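Putative periplasmic protein (Wolinella succinogenes, PDB 3KN3) binds glutathione and is probably a solute-binding protein of the periplasm, perhaps serving an ABC-type transporter. Local coordinates at residues K30-D35 / A221-D226; S128-V133 / L168-R173; I161-K166 / P187-V192. All coordinates share one frame; numbering follows the deposited sequence.

The three contacts are divided between the two lobes of a periplasmic binding protein fold. Interaction 1 lies in the lobe built on the six-stranded mixed sheet, and interactions 2 and 3 both reach the five-stranded one. The centre of interaction 1 is about 33 Å from that of interaction 2 and about 42 Å from that of interaction 3, on the opposite side of the chain's centre. Interactions 2 and 3, whose centres are about 15 Å apart, touch where A162 meets T169, and their segments alternate along the chain. Both are nested within the loop closed by 30-35 and 221-226, so the first lobe gathers early and late parts of the chain, while the second forms between them.

Interaction 1 (K30-D35 / A221-D226); sequences KDTGVD and AKQFID
Q223 of helix 218-229 reaches across to T32 and V34, which lie near the C-terminal end of helix 20-32. Its CB already points toward 30-35. With CG anti to the backbone N (chi1 -178°), the extended chain carries the amide across to T32. CB and CG serve as the arm, and the contact begins at the amide carbon, where Q223 CD is 3.9 Å from T32 OG1. The amide nitrogen does most of the touching: Q223 NE2 comes to 2.9 Å from T32 OG1, and the same nitrogen lies 3.8 Å from the methyl T32 CG2. It also packs at 3.8 Å against V34 CG2, the methyl anti to the carbonyl carbon and beside the backbone N.

T32 and V34 both face the glutamine, approaching it from the opposite direction. Between them G33, with phi 76°, takes the chain out of the helix and on toward strand 35-41.

Y28 of helix 20-32 also meets helix 218-229: its OH makes a weak hydrogen bond with Q223 NE2, and its ring meets F224 edge-to-face. D31 bonds W227 and forms a salt bridge with K232, while V34 rests on L7 of strand 6-12. That strand, helix 20-32 and strand 35-41 make a beta-alpha-beta crossover, on which helix 218-229 packs through F224, itself in touch with L7.

Chemically this is a small, mixed contact at the surface, burying 84 Å²: one amide nitrogen faces a hydroxyl and two methyls together, so the join combines polar and apolar character rather than forming a greasy core.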
loop_
_atom_site.group_PDB
_atom_site.type_symbol
_atom_site.label_atom_id
_atom_site.label_comp_id
_atom_site.label_asym_id
_atom_site.label_seq_id
_atom_site.Cartn_x
_atom_site.Cartn_y
_atom_site.Cartn_z
ATOM N N LYS A 30 18.694 -2.737 -16.519
ATOM C CA LYS A 30 19.794 -3.691 -16.507
ATOM C C LYS A 30 19.439 -5.035 -17.153
ATOM O O LYS A 30 20.246 -5.608 -17.878
ATOM C CB LYS A 30 20.280 -3.906 -15.070
ATOM C CG LYS A 30 21.053 -5.197 -14.830
ATOM C CD LYS A 30 22.285 -4.941 -13.977
ATOM C CE LYS A 30 23.453 -4.473 -14.848
ATOM N NZ LYS A 30 24.379 -3.530 -14.146
ATOM N N ASP A 31 18.235 -5.536 -16.903
ATOM C CA ASP A 31 17.873 -6.853 -17.413
ATOM C C ASP A 31 17.423 -6.829 -18.853
ATOM O O ASP A 31 17.421 -7.860 -19.525
ATOM C CB ASP A 31 16.765 -7.482 -16.573
ATOM C CG ASP A 31 17.256 -7.951 -15.228
ATOM O OD1 ASP A 31 16.433 -8.463 -14.446
ATOM O OD2 ASP A 31 18.463 -7.804 -14.949
ATOM N N THR A 32 17.078 -5.645 -19.340
ATOM C CA THR A 32 16.147 -5.565 -20.444
ATOM C C THR A 32 16.500 -4.502 -21.476
ATOM O O THR A 32 16.075 -4.581 -22.625
ATOM C CB THR A 32 14.739 -5.340 -19.848
ATOM O OG1 THR A 32 13.826 -6.292 -20.389
ATOM C CG2 THR A 32 14.242 -3.938 -20.084
ATOM N N GLY A 33 17.305 -3.520 -21.071
ATOM C CA GLY A 33 17.630 -2.373 -21.912
ATOM C C GLY A 33 16.521 -1.327 -22.041
ATOM O O GLY A 33 16.694 -0.331 -22.730
ATOM N N VAL A 34 15.385 -1.540 -21.382
ATOM C CA VAL A 34 14.263 -0.605 -21.477
ATOM C C VAL A 34 14.246 0.422 -20.341
ATOM O O VAL A 34 14.410 0.066 -19.172
ATOM C CB VAL A 34 12.911 -1.329 -21.450
ATOM C CG1 VAL A 34 11.757 -0.313 -21.329
ATOM C CG2 VAL A 34 12.741 -2.247 -22.664
ATOM N N ASP A 35 14.032 1.691 -20.692
ATOM C CA ASP A 35 13.844 2.745 -19.698
ATOM C C ASP A 35 12.384 2.957 -19.289
ATOM O O ASP A 35 11.522 3.241 -20.115
ATOM C CB ASP A 35 14.411 4.073 -20.194
ATOM C CG ASP A 35 15.918 4.124 -20.133
ATOM O OD1 ASP A 35 16.489 3.601 -19.155
ATOM O OD2 ASP A 35 16.528 4.699 -21.065
ATOM N N ALA A 221 4.500 -3.408 -22.472
ATOM C CA ALA A 221 3.758 -3.583 -21.229
ATOM C C ALA A 221 3.812 -5.028 -20.725
ATOM O O ALA A 221 4.118 -5.289 -19.553
ATOM C CB ALA A 221 2.305 -3.119 -21.407
ATOM N N LYS A 222 3.514 -5.974 -21.611
ATOM C CA LYS A 222 3.527 -7.378 -21.230
ATOM C C LYS A 222 4.937 -7.839 -20.806
ATOM O O LYS A 222 5.102 -8.635 -19.873
ATOM C CB LYS A 222 2.967 -8.237 -22.368
ATOM C CG LYS A 222 3.148 -9.716 -22.191
ATOM C CD LYS A 222 2.045 -10.357 -21.363
ATOM C CE LYS A 222 2.278 -11.874 -21.247
ATOM N NZ LYS A 222 2.882 -12.465 -22.504
ATOM N N GLN A 223 5.957 -7.318 -21.473
ATOM C CA GLN A 223 7.323 -7.667 -21.111
ATOM C C GLN A 223 7.650 -7.235 -19.681
ATOM O O GLN A 223 8.193 -8.001 -18.887
ATOM C CB GLN A 223 8.307 -7.042 -22.087
ATOM C CG GLN A 223 9.752 -7.387 -21.807
ATOM C CD GLN A 223 10.712 -6.609 -22.702
ATOM O OE1 GLN A 223 10.664 -6.729 -23.925
ATOM N NE2 GLN A 223 11.575 -5.794 -22.090
ATOM N N PHE A 224 7.303 -6.002 -19.351
ATOM C CA PHE A 224 7.545 -5.496 -18.016
ATOM C C PHE A 224 6.789 -6.300 -16.969
ATOM O O PHE A 224 7.321 -6.622 -15.912
ATOM C CB PHE A 224 7.128 -4.040 -17.939
ATOM C CG PHE A 224 7.294 -3.451 -16.589
ATOM C CD1 PHE A 224 8.554 -3.324 -16.034
ATOM C CD2 PHE A 224 6.200 -3.016 -15.874
ATOM C CE1 PHE A 224 8.717 -2.768 -14.784
ATOM C CE2 PHE A 224 6.357 -2.457 -14.624
ATOM C CZ PHE A 224 7.616 -2.334 -14.078
ATOM N N ILE A 225 5.540 -6.618 -17.269
ATOM C CA ILE A 225 4.724 -7.387 -16.344
ATOM C C ILE A 225 5.294 -8.792 -16.148
ATOM O O ILE A 225 5.341 -9.299 -15.030
ATOM C CB ILE A 225 3.247 -7.444 -16.817
ATOM C CG1 ILE A 225 2.546 -6.114 -16.540
ATOM C CG2 ILE A 225 2.504 -8.593 -16.164
ATOM C CD1 ILE A 225 1.171 -6.034 -17.160
ATOM N N ASP A 226 5.738 -9.420 -17.228
ATOM C CA ASP A 226 6.314 -10.756 -17.119
ATOM C C ASP A 226 7.592 -10.705 -16.275
ATOM O O ASP A 226 7.858 -11.588 -15.464
ATOM C CB ASP A 226 6.604 -11.345 -18.501
ATOM C CG ASP A 226 5.339 -11.669 -19.293
ATOM O OD1 ASP A 226 4.238 -11.683 -18.704
ATOM O OD2 ASP A 226 5.453 -11.924 -20.517
#

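Interaction 2 (S128-V133 / L168-R173); sequences SKEREV and LTLTDR
L170, in the middle of strand 168-172, faces helix 125-138 and meets E130 and V133 there. Earlier in the strand, L168 packs on I110 of helix 103-113. T169 turns to the other face of the sheet, against helix 155-164, and its OG1 bonds the carbonyl oxygen of V118.

L170 carries the contact through its two methyls. Its CG is anti to the backbone N (chi1 177°), and the fork opens toward the helix: L170 CD2 lies 4.1 Å from E130 CB, while L170 CD1 is 4.4 Å from V133 CG2, one helical turn further along. E130 thus offers only its aliphatic base to the leucine. Its chain then bends away at CG, and the buried carboxylate is held by hydrogen bonds to Y148 and S119. The side chain of L170 also comes to about 4 Å from that of T126, a residue of the glutathione site.

T171 points away from the helix, and T171 OG1 bonds D172 O at 3.0 Å, in the carbonyl plane on a lone pair, with a C=O...donor angle of 123°. D172 is the N-cap of helix 173-182, and R173 begins that helix.

Strand 168-172 therefore runs between strand 117-119, parallel to it, and the antiparallel strand 86-90, with helices 125-138 and 103-113 on one face and helix 155-164 on the other.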
loop_
_atom_site.group_PDB
_atom_site.type_symbol
_atom_site.label_atom_id
_atom_site.label_comp_id
_atom_site.label_asym_id
_atom_site.label_seq_id
_atom_site.Cartn_x
_atom_site.Cartn_y
_atom_site.Cartn_z
ATOM N N SER A 128 -8.906 2.992 4.481
ATOM C CA SER A 128 -9.822 1.983 3.951
ATOM C C SER A 128 -9.233 0.583 4.098
ATOM O O SER A 128 -9.960 -0.399 4.195
ATOM C CB SER A 128 -10.200 2.277 2.504
ATOM O OG SER A 128 -9.034 2.393 1.722
ATOM N N LYS A 129 -7.911 0.503 4.140
ATOM C CA LYS A 129 -7.242 -0.746 4.467
ATOM C C LYS A 129 -7.520 -1.158 5.905
ATOM O O LYS A 129 -7.876 -2.296 6.170
ATOM C CB LYS A 129 -5.739 -0.615 4.282
ATOM C CG LYS A 129 -4.989 -1.851 4.714
ATOM C CD LYS A 129 -5.507 -3.065 3.980
ATOM C CE LYS A 129 -4.546 -4.233 4.120
ATOM N NZ LYS A 129 -4.966 -5.373 3.279
ATOM N N GLU A 130 -7.342 -0.217 6.824
ATOM C CA GLU A 130 -7.573 -0.452 8.246
ATOM C C GLU A 130 -9.018 -0.851 8.509
ATOM O O GLU A 130 -9.279 -1.701 9.344
ATOM C CB GLU A 130 -7.204 0.795 9.061
ATOM C CG GLU A 130 -7.602 0.735 10.522
ATOM C CD GLU A 130 -8.705 1.711 10.851
ATOM O OE1 GLU A 130 -8.662 2.829 10.303
ATOM O OE2 GLU A 130 -9.605 1.364 11.652
ATOM N N ARG A 131 -9.952 -0.232 7.793
ATOM C CA ARG A 131 -11.352 -0.631 7.862
ATOM C C ARG A 131 -11.525 -2.066 7.390
ATOM O O ARG A 131 -12.252 -2.841 8.000
ATOM C CB ARG A 131 -12.232 0.327 7.051
ATOM C CG ARG A 131 -12.376 1.692 7.715
ATOM C CD ARG A 131 -13.020 2.735 6.811
ATOM N NE ARG A 131 -14.409 2.425 6.498
ATOM C CZ ARG A 131 -15.412 2.547 7.362
ATOM N NH1 ARG A 131 -16.650 2.240 6.990
ATOM N NH2 ARG A 131 -15.176 2.967 8.599
ATOM N N GLU A 132 -10.847 -2.427 6.304
ATOM C CA GLU A 132 -10.899 -3.797 5.812
ATOM C C GLU A 132 -10.401 -4.784 6.869
ATOM O O GLU A 132 -10.983 -5.850 7.066
ATOM C CB GLU A 132 -10.090 -3.940 4.526
ATOM C CG GLU A 132 -10.902 -4.412 3.323
ATOM C CD GLU A 132 -11.332 -5.884 3.406
ATOM O OE1 GLU A 132 -11.235 -6.583 2.371
ATOM O OE2 GLU A 132 -11.766 -6.344 4.489
ATOM N N VAL A 133 -9.324 -4.428 7.557
ATOM C CA VAL A 133 -8.782 -5.318 8.574
ATOM C C VAL A 133 -9.762 -5.600 9.735
ATOM O O VAL A 133 -9.864 -6.756 10.176
ATOM C CB VAL A 133 -7.434 -4.805 9.095
ATOM C CG1 VAL A 133 -6.892 -5.728 10.181
ATOM C CG2 VAL A 133 -6.436 -4.668 7.931
ATOM N N LEU A 168 -3.035 2.551 20.332
ATOM C CA LEU A 168 -2.484 1.842 19.182
ATOM C C LEU A 168 -2.919 2.447 17.863
ATOM O O LEU A 168 -3.942 3.138 17.790
ATOM C CB LEU A 168 -2.966 0.391 19.199
ATOM C CG LEU A 168 -2.654 -0.431 20.436
ATOM C CD1 LEU A 168 -3.332 -1.785 20.361
ATOM C CD2 LEU A 168 -1.154 -0.566 20.567
ATOM N N THR A 169 -2.160 2.162 16.812
ATOM C CA THR A 169 -2.624 2.485 15.472
ATOM C C THR A 169 -2.022 1.601 14.368
ATOM O O THR A 169 -1.067 0.849 14.583
ATOM C CB THR A 169 -2.409 3.988 15.132
ATOM O OG1 THR A 169 -3.193 4.336 13.985
ATOM C CG2 THR A 169 -0.935 4.270 14.854
ATOM N N LEU A 170 -2.595 1.715 13.174
ATOM C CA LEU A 170 -2.120 0.983 12.016
ATOM C C LEU A 170 -1.459 1.922 11.004
ATOM O O LEU A 170 -2.065 2.894 10.548
ATOM C CB LEU A 170 -3.283 0.260 11.362
ATOM C CG LEU A 170 -2.978 -0.510 10.084
ATOM C CD1 LEU A 170 -3.888 -1.739 9.987
ATOM C CD2 LEU A 170 -3.110 0.389 8.858
ATOM N N THR A 171 -0.219 1.625 10.643
ATOM C CA THR A 171 0.492 2.481 9.706
ATOM C C THR A 171 1.307 1.658 8.730
ATOM O O THR A 171 1.694 0.527 9.020
ATOM C CB THR A 171 1.436 3.455 10.424
ATOM O OG1 THR A 171 2.151 4.217 9.450
ATOM C CG2 THR A 171 2.439 2.693 11.281
ATOM N N ASP A 172 1.560 2.224 7.561
ATOM C CA ASP A 172 2.483 1.605 6.634
ATOM C C ASP A 172 3.878 1.668 7.254
ATOM O O ASP A 172 4.178 2.548 8.062
ATOM C CB ASP A 172 2.460 2.337 5.299
ATOM C CG ASP A 172 2.928 3.762 5.424
ATOM O OD1 ASP A 172 2.098 4.647 5.751
ATOM O OD2 ASP A 172 4.138 3.983 5.223
ATOM N N ARG A 173 4.727 0.725 6.872
ATOM C CA ARG A 173 6.055 0.615 7.453
ATOM C C ARG A 173 6.923 1.828 7.123
ATOM O O ARG A 173 7.704 2.287 7.951
ATOM C CB ARG A 173 6.726 -0.670 6.967
ATOM C CG ARG A 173 8.066 -0.923 7.595
ATOM C CD ARG A 173 8.654 -2.217 7.100
ATOM N NE ARG A 173 7.865 -3.382 7.498
ATOM C CZ ARG A 173 8.099 -4.086 8.601
ATOM N NH1 ARG A 173 9.087 -3.722 9.414
ATOM N NH2 ARG A 173 7.351 -5.150 8.894
#

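Interaction 3 (I161-K166 / P187-V192); sequences IAEEQK and PPMVIV
A162 and E163, in the last turn of helix 155-164, pack against P188 and M189 just where a Schellman motif closes the helix. In that motif K166 is the C-prime residue, with positive phi; K166 N bonds E163 O at 3.2 Å, and the backbone N of the residue after it bonds A162 O.

M189, a selenomethionine, brings its end to the helix although its CB does not point there: a bend at chi2 (58°) swings SE and CE inward. M189 CE lies 3.5 Å from A162 CB, and the same methyl comes to 3.3 Å from the backbone atom E163 N, so it tucks between the alanine and the main chain of its neighbour. Behind it, M189 SE rests 3.8 Å from E163 CG as the two side chains cross obliquely.

E163 starts with CG anti to its backbone N, and a bend at chi2 (-80°) follows. E163 CG meets both the selenium and, at about a right angle to it, P188 CB, 3.8 Å away. A water then ties the two segments together, donating one hydrogen to E163 OE2 at 2.8 Å and the other to P188 O at 2.9 Å. The carboxylate thus reaches the proline's backbone indirectly, at the partly exposed side of an otherwise largely apolar contact. Cutting E163 back to an alanine is likely to leave the water without its carboxylate partner and P188 CB without its CG contact, with only CB left near the selenium.

Y179 of helix 173-182 touches E163, P188 and M189 alike. Beyond the loop, V190 pairs with G90, setting strand 190-193 at the edge of the five-stranded sheet beside strand 86-90, while helix 155-164 lies over the sheet's face, touching T169 and T171 of strand 168-172.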
loop_
_atom_site.group_PDB
_atom_site.type_symbol
_atom_site.label_atom_id
_atom_site.label_comp_id
_atom_site.label_asym_id
_atom_site.label_seq_id
_atom_site.Cartn_x
_atom_site.Cartn_y
_atom_site.Cartn_z
ATOM N N ILE A 161 -1.142 11.172 17.810
ATOM C CA ILE A 161 -2.322 11.073 18.643
ATOM C C ILE A 161 -2.326 9.743 19.382
ATOM O O ILE A 161 -2.600 9.720 20.582
ATOM C CB ILE A 161 -3.594 11.232 17.818
ATOM C CG1 ILE A 161 -3.763 12.690 17.378
ATOM C CG2 ILE A 161 -4.795 10.795 18.610
ATOM C CD1 ILE A 161 -4.750 12.851 16.233
ATOM N N ALA A 162 -2.015 8.644 18.680
ATOM C CA ALA A 162 -1.988 7.329 19.325
ATOM C C ALA A 162 -0.984 7.324 20.468
ATOM O O ALA A 162 -1.242 6.779 21.538
ATOM C CB ALA A 162 -1.675 6.176 18.314
ATOM N N GLU A 163 0.166 7.931 20.225
ATOM C CA GLU A 163 1.207 8.011 21.234
ATOM C C GLU A 163 0.709 8.864 22.410
ATOM O O GLU A 163 0.886 8.505 23.575
ATOM C CB GLU A 163 2.482 8.592 20.615
ATOM C CG GLU A 163 3.743 8.429 21.443
ATOM C CD GLU A 163 3.877 9.457 22.571
ATOM O OE1 GLU A 163 3.528 10.646 22.364
ATOM O OE2 GLU A 163 4.352 9.063 23.661
ATOM N N GLU A 164 0.065 9.982 22.095
ATOM C CA GLU A 164 -0.435 10.890 23.124
ATOM C C GLU A 164 -1.419 10.192 24.048
ATOM O O GLU A 164 -1.353 10.355 25.262
ATOM C CB GLU A 164 -1.083 12.129 22.497
ATOM C CG GLU A 164 -0.124 13.303 22.342
ATOM C CD GLU A 164 -0.234 14.012 20.984
ATOM O OE1 GLU A 164 -1.348 14.455 20.605
ATOM O OE2 GLU A 164 0.812 14.141 20.306
ATOM N N GLN A 165 -2.320 9.400 23.473
ATOM C CA GLN A 165 -3.353 8.742 24.268
ATOM C C GLN A 165 -3.012 7.328 24.640
ATOM O O GLN A 165 -3.885 6.557 25.004
ATOM C CB GLN A 165 -4.707 8.814 23.574
ATOM C CG GLN A 165 -5.175 10.243 23.474
ATOM C CD GLN A 165 -6.397 10.422 22.620
ATOM O OE1 GLN A 165 -6.441 11.313 21.781
ATOM N NE2 GLN A 165 -7.397 9.577 22.823
ATOM N N LYS A 166 -1.733 7.001 24.564
ATOM C CA LYS A 166 -1.234 5.750 25.125
ATOM C C LYS A 166 -1.946 4.542 24.506
ATOM O O LYS A 166 -2.195 3.541 25.177
ATOM C CB LYS A 166 -1.388 5.759 26.651
ATOM C CG LYS A 166 -1.081 7.112 27.291
ATOM C CD LYS A 166 0.270 7.137 27.979
ATOM C CE LYS A 166 0.283 6.206 29.193
ATOM N NZ LYS A 166 1.590 6.204 29.920
ATOM N N PRO A 187 12.452 4.704 22.118
ATOM C CA PRO A 187 11.277 4.795 21.243
ATOM C C PRO A 187 9.969 5.103 21.963
ATOM O O PRO A 187 9.601 4.405 22.908
ATOM C CB PRO A 187 11.195 3.391 20.614
ATOM C CG PRO A 187 12.403 2.637 21.107
ATOM C CD PRO A 187 12.811 3.302 22.376
ATOM N N PRO A 188 9.262 6.144 21.510
ATOM C CA PRO A 188 7.902 6.322 22.014
ATOM C C PRO A 188 7.049 5.170 21.476
ATOM O O PRO A 188 6.233 4.599 22.196
ATOM C CB PRO A 188 7.455 7.646 21.373
ATOM C CG PRO A 188 8.677 8.241 20.754
ATOM C CD PRO A 188 9.605 7.118 20.463
HETATM N N MSE A 189 7.273 4.826 20.213
HETATM C CA MSE A 189 6.416 3.897 19.489
HETATM C C MSE A 189 7.197 2.736 18.874
HETATM O O MSE A 189 8.318 2.903 18.394
HETATM C CB MSE A 189 5.663 4.642 18.395
HETATM C CG MSE A 189 4.173 4.425 18.415
HETATM SE SE MSE A 189 3.276 4.929 20.090
HETATM C CE MSE A 189 1.487 5.074 19.330
ATOM N N VAL A 190 6.585 1.559 18.874
ATOM C CA VAL A 190 7.278 0.360 18.454
ATOM C C VAL A 190 6.341 -0.610 17.723
ATOM O O VAL A 190 5.144 -0.670 18.022
ATOM C CB VAL A 190 7.913 -0.305 19.682
ATOM C CG1 VAL A 190 7.132 -1.534 20.103
ATOM C CG2 VAL A 190 9.344 -0.633 19.402
ATOM N N ILE A 191 6.869 -1.351 16.745
ATOM C CA ILE A 191 6.057 -2.364 16.066
ATOM C C ILE A 191 5.622 -3.419 17.053
ATOM O O ILE A 191 6.437 -4.003 17.774
ATOM C CB ILE A 191 6.764 -3.073 14.913
ATOM C CG1 ILE A 191 7.025 -2.101 13.767
ATOM C CG2 ILE A 191 5.900 -4.244 14.413
ATOM C CD1 ILE A 191 7.657 -2.757 12.577
ATOM N N VAL A 192 4.326 -3.674 17.046
ATOM C CA VAL A 192 3.670 -4.423 18.099
ATOM C C VAL A 192 2.971 -5.612 17.449
ATOM O O VAL A 192 2.571 -6.555 18.117
ATOM C CB VAL A 192 2.681 -3.478 18.850
ATOM C CG1 VAL A 192 1.292 -4.058 18.941
ATOM C CG2 VAL A 192 3.239 -3.084 20.217
HETATM O O HOH W 1 4.847 6.298 24.023
#